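Local structure of hypothetical bacterial 6-phosphogluconolactonase (Bacteroides fragilis, 3SCY) at residues H156-R161 and D172-D177; P209-R214 and L227-G232; V235-Y240 and E247-A252. The protein is a putative 6-phosphogluconolactonase, a seven-bladed beta-propeller that probably hydrolyses 6-phosphogluconolactone to 6-phosphogluconate. All coordinates share one frame; numbering follows the deposited sequence. Where two conformers were deposited one is given.

How the contacts relate
Contacts 1 and 2 are buried and similar in kind: each lies where the two inner strands of a propeller blade give way to loops, contact 1 in the sheet 157-206 and contact 2 in the next, 213-252. They touch, because the carboxylate of D177 accepts the backbone N-H groups of G210 and G212. Contact 3 is the outer hairpin of the second sheet, only partly buried and about 12 Å from contact 2 between centres; L227 N bonds to I236 O where the two meet. The chemistry changes outward: backbone N-H groups gathered by an aspartate, and histidines, in contact 1, an arginine-glutamate pair in contact 2, aliphatic packing and a bulge in contact 3.

Contact 1. Residues H156-R161 and D172-D177; sequences HLHCVR and DDLGTD
The carboxylate oxygen OD1 of D173 takes the backbone N-H of H156 at 2.9 Å, with the donor standing above the carboxylate plane. From its own segment the same oxygen draws two weak bonds, from G175 N at 3.0 Å and T176 N. The first has the i to i+2 pattern of an Asx turn, where the chain bends as it leaves strand 168-173, the second strand of a beta-propeller blade. Aspartate suits this position because its short side chain, with CG anti to the backbone N (chi1 -177°), brings an acceptor back to the amides just beyond. Its other oxygen, OD2, bonds to H180 NE2.

The backbones run antiparallel. H158 N points almost straight at D172 O (2.9 Å, N-H...O angle 171°). L174 N approaches H156 O nearly in line with the carbonyl at 2.8 Å, though its N-H is bent (135°). Between these bonds, L157 and D173 form a non-hydrogen-bonded pair whose side chains share one face of the sheet. There the CD2 methyl of L157 lies 3.7 Å from D173 CG, an apolar group against the carboxylate carbon.

L174 sends its two methyls to the two histidines. CD2 approaches the ring carbon CD2 of H156, and CD1 comes to 4.0 Å from CD2 of H158, beside which the leucine runs in the same direction. Neither imidazole spends a nitrogen on this segment: H156 ND1 bonds to Y117 O and its ring stacks on that tyrosine, while H158 NE2 bonds to an unidentified ligand, consistent with a pocket here. G175 leaves room where a CB would collide with H156 N. Further along, C159 CB lies 3.5 Å from D172 OD2.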
loop_
_atom_site.group_PDB
_atom_site.type_symbol
_atom_site.label_atom_id
_atom_site.label_comp_id
_atom_site.label_asym_id
_atom_site.label_seq_id
_atom_site.Cartn_x
_atom_site.Cartn_y
_atom_site.Cartn_z
ATOM N N HIS A 156 -8.275 12.019 7.142
ATOM C CA HIS A 156 -8.419 10.599 6.837
ATOM C C HIS A 156 -7.056 10.133 6.417
ATOM O O HIS A 156 -6.604 10.471 5.330
ATOM C CB HIS A 156 -9.479 10.371 5.746
ATOM C CG HIS A 156 -10.894 10.675 6.158
ATOM N ND1 HIS A 156 -11.526 9.958 7.158
ATOM C CD2 HIS A 156 -11.775 11.572 5.644
ATOM C CE1 HIS A 156 -12.754 10.466 7.252
ATOM N NE2 HIS A 156 -12.947 11.441 6.368
ATOM N N LEU A 157 -6.366 9.420 7.293
ATOM C CA LEU A 157 -4.998 9.012 7.016
ATOM C C LEU A 157 -4.999 7.704 6.245
ATOM O O LEU A 157 -5.615 6.734 6.669
ATOM C CB LEU A 157 -4.215 8.949 8.338
ATOM C CG LEU A 157 -3.567 10.278 8.793
ATOM C CD1 LEU A 157 -2.302 10.545 7.997
ATOM C CD2 LEU A 157 -4.541 11.484 8.707
ATOM N N HIS A 158 -4.351 7.692 5.067
ATOM C CA HIS A 158 -4.468 6.562 4.157
ATOM C C HIS A 158 -3.181 5.897 3.756
ATOM O O HIS A 158 -3.235 4.842 3.106
ATOM C CB HIS A 158 -5.187 7.008 2.866
ATOM C CG HIS A 158 -6.180 6.005 2.369
ATOM N ND1 HIS A 158 -5.861 4.662 2.245
ATOM C CD2 HIS A 158 -7.459 6.189 1.969
ATOM C CE1 HIS A 158 -6.974 4.068 1.833
ATOM N NE2 HIS A 158 -7.944 4.955 1.617
ATOM N N CYS A 159 -2.030 6.481 4.122
ATOM C CA CYS A 159 -0.751 5.931 3.747
ATOM C C CYS A 159 0.304 6.459 4.670
ATOM O O CYS A 159 0.196 7.599 5.125
ATOM C CB CYS A 159 -0.435 6.289 2.295
ATOM S SG CYS A 159 0.964 5.378 1.581
ATOM N N VAL A 160 1.281 5.626 5.012
ATOM C CA VAL A 160 2.446 6.007 5.780
ATOM C C VAL A 160 3.655 5.390 5.087
ATOM O O VAL A 160 3.679 4.178 4.839
ATOM C CB VAL A 160 2.386 5.640 7.291
ATOM C CG1 VAL A 160 1.500 6.620 8.050
ATOM C CG2 VAL A 160 1.924 4.197 7.511
ATOM N N ARG A 161 4.620 6.227 4.686
ATOM C CA ARG A 161 5.818 5.764 3.991
ATOM C C ARG A 161 7.084 6.303 4.592
ATOM O O ARG A 161 7.170 7.491 4.878
ATOM C CB ARG A 161 5.835 6.192 2.517
ATOM C CG ARG A 161 4.656 5.736 1.652
ATOM C CD ARG A 161 4.430 4.203 1.652
ATOM N NE ARG A 161 5.654 3.414 1.504
ATOM C CZ ARG A 161 6.263 3.166 0.351
ATOM N NH1 ARG A 161 5.761 3.630 -0.788
ATOM N NH2 ARG A 161 7.383 2.449 0.325
ATOM N N ASP A 172 -0.038 10.335 4.045
ATOM C CA ASP A 172 -1.045 10.918 3.145
ATOM C C ASP A 172 -2.355 11.107 3.849
ATOM O O ASP A 172 -2.885 10.150 4.436
ATOM C CB ASP A 172 -1.269 10.005 1.926
ATOM C CG ASP A 172 -0.094 9.850 0.995
ATOM O OD1 ASP A 172 0.864 10.638 1.112
ATOM O OD2 ASP A 172 -0.150 8.950 0.110
ATOM N N ASP A 173 -2.908 12.314 3.742
ATOM C CA ASP A 173 -4.161 12.644 4.389
ATOM C C ASP A 173 -5.198 13.012 3.349
ATOM O O ASP A 173 -5.257 14.145 2.847
ATOM C CB ASP A 173 -3.936 13.762 5.393
ATOM C CG ASP A 173 -5.137 14.197 6.217
ATOM O OD1 ASP A 173 -6.276 13.775 5.897
ATOM O OD2 ASP A 173 -4.938 14.957 7.179
ATOM N N LEU A 174 -6.066 12.037 3.068
ATOM C CA LEU A 174 -7.125 12.180 2.078
ATOM C C LEU A 174 -8.091 13.292 2.465
ATOM O O LEU A 174 -8.603 14.003 1.587
ATOM C CB LEU A 174 -7.851 10.819 1.910
ATOM C CG LEU A 174 -9.096 10.769 0.964
ATOM C CD1 LEU A 174 -9.215 9.397 0.311
ATOM C CD2 LEU A 174 -10.416 11.129 1.719
ATOM N N GLY A 175 -8.330 13.446 3.766
ATOM C CA GLY A 175 -9.280 14.433 4.244
ATOM C C GLY A 175 -8.855 15.882 4.186
ATOM O O GLY A 175 -9.717 16.761 4.112
ATOM N N THR A 176 -7.543 16.155 4.261
ATOM C CA THR A 176 -7.102 17.556 4.296
ATOM C C THR A 176 -6.214 17.940 3.109
ATOM O O THR A 176 -5.675 19.048 3.120
ATOM C CB THR A 176 -6.387 17.865 5.619
ATOM O OG1 THR A 176 -5.131 17.188 5.634
ATOM C CG2 THR A 176 -7.215 17.484 6.837
ATOM N N ASP A 177 -6.056 17.046 2.098
ATOM C CA ASP A 177 -5.232 17.337 0.906
ATOM C C ASP A 177 -3.779 17.657 1.296
ATOM O O ASP A 177 -3.158 18.545 0.720
ATOM C CB ASP A 177 -5.852 18.484 0.073
ATOM C CG ASP A 177 -7.167 18.060 -0.540
ATOM O OD1 ASP A 177 -7.222 16.953 -1.120
ATOM O OD2 ASP A 177 -8.144 18.825 -0.431
#

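Contact 2. Residues P209-R214 and L227-G232; sequences PGSGPR and LINEIG
R214 and E230 cross obliquely, their guanidinium and carboxylate planes turned 40° apart. The arginine chain runs extended from CG to NE, and E230 OE1 reaches the guanidinium at its edge, close to the plane. The resulting salt bridge from NE is bent and weak as a hydrogen bond (3.2 Å, 128°), but a water reinforces it, accepting from R214 NE at 2.9 Å and donating to E230 OE1 at 2.6 Å. Further partners fix both ends: R214 NH1 bonds to G262 O, while both glutamate oxygens are held in addition, OE2 by R151 and OE1 by R278.

N229 and P213 share one face of the sheet, OD1 of the asparagine lying over the proline. N229 CG is anti to the carbonyl carbon (chi1 -68°), which sets OD1 3.2 Å from P213 CA and close to CB of S211; ND2 turns to T234 OG1. Proline, having no N-H, suits this non-hydrogen-bonded position of the antiparallel pair, and its CB also meets L227 CD1. Beside the pair, R214 N bonds to I228 O at 2.8 Å.

Beyond it both chains leave the strands. G212 O accepts E230 N, and S211 O accepts G232 N at 2.9 Å, along with a weak bond from I231 N. Glycine suits G212 twice over: its phi is positive, and a CB would strike I231 CG1.

In the propeller this is the inner hairpin of one blade: strand 213-218 is the first of its four-stranded sheet and carries R214 against H158 of strand 157-162, while strand 224-229 passes on to 234-241, where L227 packs on F238.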
loop_
_atom_site.group_PDB
_atom_site.type_symbol
_atom_site.label_atom_id
_atom_site.label_comp_id
_atom_site.label_asym_id
_atom_site.label_seq_id
_atom_site.Cartn_x
_atom_site.Cartn_y
_atom_site.Cartn_z
ATOM N N PRO A 209 -6.746 21.463 -3.704
ATOM C CA PRO A 209 -7.951 21.130 -2.929
ATOM C C PRO A 209 -8.850 20.129 -3.639
ATOM O O PRO A 209 -9.018 20.193 -4.861
ATOM C CB PRO A 209 -8.662 22.484 -2.780
ATOM C CG PRO A 209 -7.545 23.489 -2.859
ATOM C CD PRO A 209 -6.610 22.926 -3.889
ATOM N N GLY A 210 -9.397 19.207 -2.866
ATOM C CA GLY A 210 -10.302 18.181 -3.372
ATOM C C GLY A 210 -9.603 16.986 -3.990
ATOM O O GLY A 210 -10.272 16.115 -4.556
ATOM N N SER A 211 -8.250 16.931 -3.924
ATOM C CA SER A 211 -7.516 15.803 -4.510
ATOM C C SER A 211 -7.776 14.485 -3.773
ATOM O O SER A 211 -7.985 13.459 -4.414
ATOM C CB SER A 211 -6.014 16.073 -4.504
ATOM O OG SER A 211 -5.659 17.130 -5.378
ATOM N N GLY A 212 -7.720 14.506 -2.445
ATOM C CA GLY A 212 -7.899 13.290 -1.657
ATOM C C GLY A 212 -6.702 12.353 -1.751
ATOM O O GLY A 212 -6.841 11.234 -2.252
ATOM N N PRO A 213 -5.494 12.793 -1.291
ATOM C CA PRO A 213 -4.285 11.938 -1.399
ATOM C C PRO A 213 -4.487 10.549 -0.836
ATOM O O PRO A 213 -5.000 10.416 0.272
ATOM C CB PRO A 213 -3.236 12.692 -0.550
ATOM C CG PRO A 213 -3.698 14.068 -0.493
ATOM C CD PRO A 213 -5.189 14.091 -0.652
ATOM N N ARG A 214 -4.118 9.508 -1.605
ATOM C CA ARG A 214 -4.349 8.160 -1.136
ATOM C C ARG A 214 -3.012 7.468 -0.900
ATOM O O ARG A 214 -2.577 7.419 0.250
ATOM C CB ARG A 214 -5.268 7.352 -2.086
ATOM C CG ARG A 214 -5.740 6.029 -1.466
ATOM C CD ARG A 214 -6.736 5.319 -2.385
ATOM N NE ARG A 214 -7.413 4.229 -1.664
ATOM C CZ ARG A 214 -6.913 3.000 -1.528
ATOM N NH1 ARG A 214 -5.774 2.667 -2.120
ATOM N NH2 ARG A 214 -7.567 2.089 -0.819
ATOM N N LEU A 227 2.144 10.261 -6.276
ATOM C CA LEU A 227 0.970 10.164 -5.440
ATOM C C LEU A 227 -0.278 9.918 -6.260
ATOM O O LEU A 227 -0.465 10.585 -7.279
ATOM C CB LEU A 227 0.814 11.501 -4.673
ATOM C CG LEU A 227 -0.480 11.751 -3.909
ATOM C CD1 LEU A 227 -0.569 10.865 -2.664
ATOM C CD2 LEU A 227 -0.604 13.245 -3.510
ATOM N N ILE A 228 -1.131 8.984 -5.806
ATOM C CA ILE A 228 -2.420 8.747 -6.438
ATOM C C ILE A 228 -3.469 9.401 -5.544
ATOM O O ILE A 228 -3.503 9.134 -4.333
ATOM C CB ILE A 228 -2.741 7.259 -6.777
ATOM C CG1 ILE A 228 -4.050 7.181 -7.594
ATOM C CG2 ILE A 228 -2.794 6.353 -5.512
ATOM C CD1 ILE A 228 -4.339 5.883 -8.255
ATOM N N ASN A 229 -4.322 10.248 -6.154
ATOM C CA ASN A 229 -5.376 10.973 -5.460
ATOM C C ASN A 229 -6.693 10.292 -5.713
ATOM O O ASN A 229 -7.118 10.193 -6.874
ATOM C CB ASN A 229 -5.388 12.418 -5.925
ATOM C CG ASN A 229 -4.162 13.154 -5.463
ATOM O OD1 ASN A 229 -3.909 13.273 -4.272
ATOM N ND2 ASN A 229 -3.371 13.643 -6.397
ATOM N N GLU A 230 -7.340 9.814 -4.637
ATOM C CA GLU A 230 -8.589 9.068 -4.763
ATOM C C GLU A 230 -9.714 9.900 -5.374
ATOM O O GLU A 230 -10.387 9.430 -6.288
ATOM C CB GLU A 230 -9.047 8.523 -3.405
ATOM C CG GLU A 230 -10.380 7.787 -3.465
ATOM C CD GLU A 230 -10.709 6.967 -2.237
ATOM O OE1 GLU A 230 -9.781 6.362 -1.655
ATOM O OE2 GLU A 230 -11.911 6.845 -1.913
ATOM N N ILE A 231 -9.952 11.104 -4.841
ATOM C CA ILE A 231 -11.098 11.901 -5.262
ATOM C C ILE A 231 -10.842 12.614 -6.583
ATOM O O ILE A 231 -11.704 12.599 -7.465
ATOM C CB ILE A 231 -11.474 12.903 -4.155
ATOM C CG1 ILE A 231 -11.677 12.196 -2.797
ATOM C CG2 ILE A 231 -12.751 13.693 -4.557
ATOM C CD1 ILE A 231 -11.764 13.192 -1.570
ATOM N N GLY A 232 -9.690 13.244 -6.696
ATOM C CA GLY A 232 -9.322 13.975 -7.904
ATOM C C GLY A 232 -9.033 13.079 -9.091
ATOM O O GLY A 232 -9.166 13.518 -10.239
HETATM O O HOH W 1 -10.091 4.027 -0.484
#

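Contact 3. Residues V235-Y240 and E247-A252; sequences VIAFRY and EIQTVA
I236 and E247 meet where their side chains cross, CG2 of buried I236 lying 3.6 Å from CG of the glutamate. The same methyl sits 3.5 Å above the F238 ring plane, offset toward its rim. Beta-branched isoleucine fits here, because its other branch, CG1, meets T250 OG1 at 3.7 Å. Buried F238 turns CD2 toward E247 N, also at 3.6 Å.

On the opposite face, buried A237 stands before both I248 and Q249, the classic beta bulge. A237 O accepts I248 N almost straight (2.8 Å, 178°) and Q249 N weakly at 3.4 Å. This antiparallel hairpin forms the outer half of a propeller blade, with 244-252 its last strand. Alanine's lone methyl leaves room for the crowd: I248 CG1, placed between the backbone N and carbonyl carbon (chi1 57°), comes to 3.8 Å from A237 CB. V235, also buried, and V251 extend this face and both touch L296 of the next blade.

Towards solvent the packing thins. E247 and T250 cover I236 with their inner atoms, yet the residues themselves are exposed, and R239, in one of two conformers, only skims I248 CG2.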
loop_
_atom_site.group_PDB
_atom_site.type_symbol
_atom_site.label_atom_id
_atom_site.label_comp_id
_atom_site.label_asym_id
_atom_site.label_seq_id
_atom_site.Cartn_x
_atom_site.Cartn_y
_atom_site.Cartn_z
ATOM N N VAL A 235 -2.691 11.678 -10.694
ATOM C CA VAL A 235 -1.364 11.288 -10.233
ATOM C C VAL A 235 -0.573 12.577 -10.169
ATOM O O VAL A 235 -0.560 13.328 -11.147
ATOM C CB VAL A 235 -0.654 10.211 -11.108
ATOM C CG1 VAL A 235 0.793 9.966 -10.634
ATOM C CG2 VAL A 235 -1.430 8.905 -11.099
ATOM N N ILE A 236 0.076 12.819 -9.029
ATOM C CA ILE A 236 0.983 13.939 -8.879
ATOM C C ILE A 236 2.397 13.374 -8.819
ATOM O O ILE A 236 2.684 12.454 -8.028
ATOM C CB ILE A 236 0.663 14.829 -7.662
ATOM C CG1 ILE A 236 -0.769 15.412 -7.795
ATOM C CG2 ILE A 236 1.693 15.958 -7.563
ATOM C CD1 ILE A 236 -1.214 16.237 -6.542
ATOM N N ALA A 237 3.264 13.903 -9.692
ATOM C CA ALA A 237 4.675 13.561 -9.737
ATOM C C ALA A 237 5.450 14.615 -8.990
ATOM O O ALA A 237 5.187 15.811 -9.138
ATOM C CB ALA A 237 5.164 13.477 -11.179
ATOM N N PHE A 238 6.375 14.172 -8.163
ATOM C CA PHE A 238 7.231 15.046 -7.387
ATOM C C PHE A 238 8.664 14.720 -7.516
ATOM O O PHE A 238 9.039 13.543 -7.631
ATOM C CB PHE A 238 6.940 14.885 -5.866
ATOM C CG PHE A 238 5.540 15.134 -5.371
ATOM C CD1 PHE A 238 4.633 14.082 -5.250
ATOM C CD2 PHE A 238 5.175 16.381 -4.870
ATOM C CE1 PHE A 238 3.356 14.296 -4.736
ATOM C CE2 PHE A 238 3.908 16.587 -4.323
ATOM C CZ PHE A 238 3.001 15.552 -4.274
ATOM N N ARG A 239 9.488 15.763 -7.418
ATOM C CA ARG A 239 10.916 15.601 -7.274
ATOM C C ARG A 239 11.097 15.382 -5.773
ATOM O O ARG A 239 10.433 16.068 -4.979
ATOM C CB ARG A 239 11.658 16.844 -7.815
ATOM C CG ARG A 239 13.169 16.709 -7.807
ATOM C CD ARG A 239 13.855 17.748 -8.681
ATOM N NE ARG A 239 14.618 17.123 -9.764
ATOM C CZ ARG A 239 14.182 16.997 -11.013
ATOM N NH1 ARG A 239 12.995 17.476 -11.361
ATOM N NH2 ARG A 239 14.939 16.406 -11.928
ATOM N N TYR A 240 11.892 14.390 -5.366
ATOM C CA TYR A 240 12.127 14.159 -3.938
ATOM C C TYR A 240 13.621 14.253 -3.636
ATOM O O TYR A 240 14.426 13.596 -4.287
ATOM C CB TYR A 240 11.559 12.823 -3.379
ATOM C CG TYR A 240 11.986 12.629 -1.938
ATOM C CD1 TYR A 240 11.330 13.285 -0.903
ATOM C CD2 TYR A 240 13.123 11.893 -1.621
ATOM C CE1 TYR A 240 11.794 13.214 0.411
ATOM C CE2 TYR A 240 13.581 11.790 -0.308
ATOM C CZ TYR A 240 12.905 12.444 0.707
ATOM O OH TYR A 240 13.371 12.353 1.998
ATOM N N GLU A 247 6.421 19.417 -6.440
ATOM C CA GLU A 247 5.507 19.014 -7.499
ATOM C C GLU A 247 6.067 19.390 -8.886
ATOM O O GLU A 247 6.453 20.545 -9.103
ATOM C CB GLU A 247 4.126 19.653 -7.252
ATOM C CG GLU A 247 3.035 19.243 -8.227
ATOM C CD GLU A 247 1.619 19.601 -7.815
ATOM O OE1 GLU A 247 1.344 19.685 -6.595
ATOM O OE2 GLU A 247 0.764 19.728 -8.723
ATOM N N ILE A 248 6.118 18.414 -9.820
ATOM C CA ILE A 248 6.610 18.674 -11.184
ATOM C C ILE A 248 5.522 18.476 -12.236
ATOM O O ILE A 248 5.645 19.027 -13.332
ATOM C CB ILE A 248 7.876 17.868 -11.568
ATOM C CG1 ILE A 248 7.642 16.339 -11.417
ATOM C CG2 ILE A 248 9.091 18.353 -10.728
ATOM C CD1 ILE A 248 8.781 15.405 -11.863
ATOM N N GLN A 249 4.478 17.694 -11.918
ATOM C CA GLN A 249 3.419 17.376 -12.860
ATOM C C GLN A 249 2.202 16.805 -12.182
ATOM O O GLN A 249 2.332 16.074 -11.187
ATOM C CB GLN A 249 3.949 16.345 -13.870
ATOM C CG GLN A 249 3.155 16.255 -15.176
ATOM C CD GLN A 249 3.566 15.068 -16.000
ATOM O OE1 GLN A 249 4.234 14.151 -15.526
ATOM N NE2 GLN A 249 3.150 15.042 -17.256
ATOM N N THR A 250 1.011 17.088 -12.755
ATOM C CA THR A 250 -0.264 16.473 -12.379
ATOM C C THR A 250 -0.845 15.883 -13.663
ATOM O O THR A 250 -0.956 16.606 -14.659
ATOM C CB THR A 250 -1.243 17.460 -11.713
ATOM O OG1 THR A 250 -0.715 17.927 -10.480
ATOM C CG2 THR A 250 -2.616 16.834 -11.449
ATOM N N VAL A 251 -1.223 14.586 -13.647
ATOM C CA VAL A 251 -1.843 13.903 -14.791
ATOM C C VAL A 251 -3.134 13.240 -14.332
ATOM O O VAL A 251 -3.300 12.948 -13.159
ATOM C CB VAL A 251 -0.924 12.882 -15.516
ATOM C CG1 VAL A 251 0.301 13.561 -16.116
ATOM C CG2 VAL A 251 -0.503 11.737 -14.589
ATOM N N ALA A 252 -4.047 12.992 -15.267
ATOM C CA ALA A 252 -5.297 12.345 -14.965
ATOM C C ALA A 252 -5.170 10.846 -15.089
ATOM O O ALA A 252 -4.874 10.341 -16.171
ATOM C CB ALA A 252 -6.375 12.847 -15.921
#